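PDB 7D7P: phosphodiesterase from Salpingoeca rosetta, which belongs to the 3'5'-cyclic nucleotide phosphodiesterase family, an all-helical HD-type fold, and carries zinc and magnesium ions in this model. Local coordinates for residues A[307-312]-A[346-351]. Residues are numbered along the deposited sequence; the frame is centred on the assembly and turned at random.
Sequences SLAKGE and AEWKAI
At a roughly antiparallel helix-helix contact in this all-helical fold, Trp348 of helix 336-359 packs on helix 305-330, one ring face under Glu312 and Ala309 and Leu308 met obliquely. The two short segments run at 140° to each other, with axes 8.6 Å apart. With its CG set anti to its own carbonyl carbon (chi1 -72°), the indole leans across to the other helix. Glu312 covers one ring face with its aliphatic part: CB stands almost exactly on the normal of the five-membered ring, 3.6 Å from its centroid, a CH-pi contact, and CG continues toward the rim over the CE2-CZ2 side, 3.6 Å from Trp348 CE2. The bend at chi2 brings OE2 to the NE1 side of the indole, the carboxylate plane tilted 56° from the ring. Farther along the six-membered ring, Ala309 CA comes within 3.5 Å of Trp348 CE3. Leu308 CD2 meets the far corner, 3.8 Å from Trp348 CH2. One turn after Trp348, Ile351 CG2 touches Ala309 CB at 4.0 Å. No hydrogen bond joins the two segments; the indole NE1 is instead satisfied by Asn271 OD1, whose amide nitrogen also makes a weak bond to Glu312 OE2. Helix 268-291 thus closes the contact as a third helix, with Phe268 edge-to-face to Trp348 and Lys272 beside it, while Ile313 and Ile316 of helix 305-330 also pack on the indole.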
ATOM      1  N   SER A 307     -18.284  -0.093  -0.806  1.00 24.12           N
ATOM      2  CA  SER A 307     -17.611   0.709  -1.820  1.00 24.06           C
ATOM      3  C   SER A 307     -16.867   1.878  -1.189  1.00 26.96           C
ATOM      4  O   SER A 307     -15.779   2.247  -1.645  1.00 25.67           O
ATOM      5  CB  SER A 307     -18.622   1.212  -2.849  1.00 25.01           C
ATOM      6  OG  SER A 307     -19.184   0.136  -3.580  1.00 41.28           O
ATOM      7  N   LEU A 308     -17.441   2.470  -0.140  1.00 25.69           N
ATOM      8  CA  LEU A 308     -16.783   3.578   0.542  1.00 25.59           C
ATOM      9  C   LEU A 308     -15.450   3.140   1.137  1.00 24.19           C
ATOM     10  O   LEU A 308     -14.422   3.801   0.941  1.00 26.44           O
ATOM     11  CB  LEU A 308     -17.701   4.140   1.628  1.00 19.61           C
ATOM     12  CG  LEU A 308     -17.204   5.388   2.356  1.00 26.86           C
ATOM     13  CD1 LEU A 308     -17.082   6.556   1.388  1.00 26.70           C
ATOM     14  CD2 LEU A 308     -18.134   5.734   3.508  1.00 30.24           C
ATOM     15  N   ALA A 309     -15.447   2.018   1.860  1.00 18.42           N
ATOM     16  CA  ALA A 309     -14.221   1.536   2.487  1.00 19.71           C
ATOM     17  C   ALA A 309     -13.170   1.173   1.447  1.00 27.53           C
ATOM     18  O   ALA A 309     -11.989   1.505   1.605  1.00 28.00           O
ATOM     19  CB  ALA A 309     -14.527   0.336   3.383  1.00 18.93           C
ATOM     20  N   LYS A 310     -13.579   0.493   0.374  1.00 22.32           N
ATOM     21  CA  LYS A 310     -12.629   0.110  -0.665  1.00 19.91           C
ATOM     22  C   LYS A 310     -12.024   1.335  -1.341  1.00 31.01           C
ATOM     23  O   LYS A 310     -10.829   1.352  -1.658  1.00 26.02           O
ATOM     24  CB  LYS A 310     -13.314  -0.792  -1.694  1.00 28.98           C
ATOM     25  N   GLY A 311     -12.833   2.371  -1.569  1.00 23.39           N
ATOM     26  CA  GLY A 311     -12.309   3.582  -2.178  1.00 17.90           C
ATOM     27  C   GLY A 311     -11.358   4.333  -1.264  1.00 30.41           C
ATOM     28  O   GLY A 311     -10.366   4.909  -1.723  1.00 29.14           O
ATOM     29  N   GLU A 312     -11.641   4.336   0.041  1.00 23.26           N
ATOM     30  CA  GLU A 312     -10.774   5.032   0.986  1.00 30.67           C
ATOM     31  C   GLU A 312      -9.430   4.328   1.130  1.00 29.37           C
ATOM     32  O   GLU A 312      -8.389   4.985   1.245  1.00 22.30           O
ATOM     33  CB  GLU A 312     -11.462   5.146   2.346  1.00 22.74           C
ATOM     34  CG  GLU A 312     -12.477   6.270   2.437  1.00 27.60           C
ATOM     35  CD  GLU A 312     -11.841   7.637   2.297  1.00 33.93           C
ATOM     36  OE1 GLU A 312     -12.173   8.347   1.326  1.00 41.50           O
ATOM     37  OE2 GLU A 312     -11.007   8.000   3.154  1.00 32.64           O
ATOM     38  N   ALA A 346      -6.324   1.452   8.942  1.00 26.33           N
ATOM     39  CA  ALA A 346      -6.626   0.192   9.612  1.00 30.36           C
ATOM     40  C   ALA A 346      -8.118   0.041   9.876  1.00 33.16           C
ATOM     41  O   ALA A 346      -8.645  -1.078   9.844  1.00 29.42           O
ATOM     42  CB  ALA A 346      -5.843   0.091  10.921  1.00 25.66           C
ATOM     43  N   GLU A 347      -8.815   1.150  10.132  1.00 28.42           N
ATOM     44  CA  GLU A 347     -10.252   1.077  10.368  1.00 24.93           C
ATOM     45  C   GLU A 347     -11.007   0.740   9.088  1.00 28.06           C
ATOM     46  O   GLU A 347     -11.905  -0.110   9.096  1.00 31.76           O
ATOM     47  CB  GLU A 347     -10.754   2.394  10.960  1.00 28.77           C
ATOM     48  CG  GLU A 347     -12.006   2.252  11.805  1.00 45.09           C
ATOM     49  CD  GLU A 347     -11.713   1.699  13.186  1.00 52.10           C
ATOM     50  OE1 GLU A 347     -11.006   2.377  13.964  1.00 52.90           O
ATOM     51  OE2 GLU A 347     -12.186   0.585  13.491  1.00 49.91           O
ATOM     52  N   TRP A 348     -10.657   1.394   7.977  1.00 23.42           N
ATOM     53  CA  TRP A 348     -11.322   1.099   6.711  1.00 20.18           C
ATOM     54  C   TRP A 348     -11.082  -0.346   6.286  1.00 27.50           C
ATOM     55  O   TRP A 348     -11.976  -0.994   5.728  1.00 22.91           O
ATOM     56  CB  TRP A 348     -10.841   2.062   5.624  1.00 25.61           C
ATOM     57  CG  TRP A 348     -11.342   3.475   5.778  1.00 24.51           C
ATOM     58  CD1 TRP A 348     -10.590   4.591   6.010  1.00 24.43           C
ATOM     59  CD2 TRP A 348     -12.704   3.919   5.702  1.00 23.83           C
ATOM     60  NE1 TRP A 348     -11.398   5.701   6.085  1.00 22.55           N
ATOM     61  CE2 TRP A 348     -12.698   5.316   5.898  1.00 21.56           C
ATOM     62  CE3 TRP A 348     -13.925   3.274   5.488  1.00 22.38           C
ATOM     63  CZ2 TRP A 348     -13.867   6.077   5.887  1.00 25.80           C
ATOM     64  CZ3 TRP A 348     -15.084   4.031   5.475  1.00 28.50           C
ATOM     65  CH2 TRP A 348     -15.046   5.419   5.674  1.00 22.93           C
ATOM     66  N   LYS A 349      -9.880  -0.870   6.545  1.00 26.89           N
ATOM     67  CA  LYS A 349      -9.580  -2.253   6.190  1.00 29.17           C
ATOM     68  C   LYS A 349     -10.376  -3.238   7.036  1.00 27.97           C
ATOM     69  O   LYS A 349     -10.729  -4.321   6.555  1.00 32.30           O
ATOM     70  CB  LYS A 349      -8.080  -2.517   6.326  1.00 23.81           C
ATOM     71  CG  LYS A 349      -7.235  -1.823   5.266  1.00 25.27           C
ATOM     72  CD  LYS A 349      -5.753  -2.082   5.472  1.00 30.17           C
ATOM     73  CE  LYS A 349      -5.417  -3.553   5.298  1.00 40.87           C
ATOM     74  NZ  LYS A 349      -3.962  -3.810   5.474  1.00 42.47           N
ATOM     75  N   ALA A 350     -10.667  -2.889   8.292  1.00 29.44           N
ATOM     76  CA  ALA A 350     -11.522  -3.741   9.110  1.00 28.95           C
ATOM     77  C   ALA A 350     -12.943  -3.786   8.559  1.00 37.21           C
ATOM     78  O   ALA A 350     -13.590  -4.841   8.575  1.00 32.01           O
ATOM     79  CB  ALA A 350     -11.523  -3.253  10.557  1.00 27.11           C
ATOM     80  N   ILE A 351     -13.443  -2.651   8.063  1.00 28.50           N
ATOM     81  CA  ILE A 351     -14.777  -2.619   7.471  1.00 32.97           C
ATOM     82  C   ILE A 351     -14.808  -3.421   6.176  1.00 33.03           C
ATOM     83  O   ILE A 351     -15.749  -4.186   5.927  1.00 30.86           O
ATOM     84  CB  ILE A 351     -15.224  -1.163   7.243  1.00 31.10           C
ATOM     85  CG1 ILE A 351     -15.306  -0.420   8.577  1.00 23.25           C
ATOM     86  CG2 ILE A 351     -16.559  -1.116   6.507  1.00 26.38           C
ATOM     87  CD1 ILE A 351     -15.544   1.066   8.432  1.00 29.03           C
TER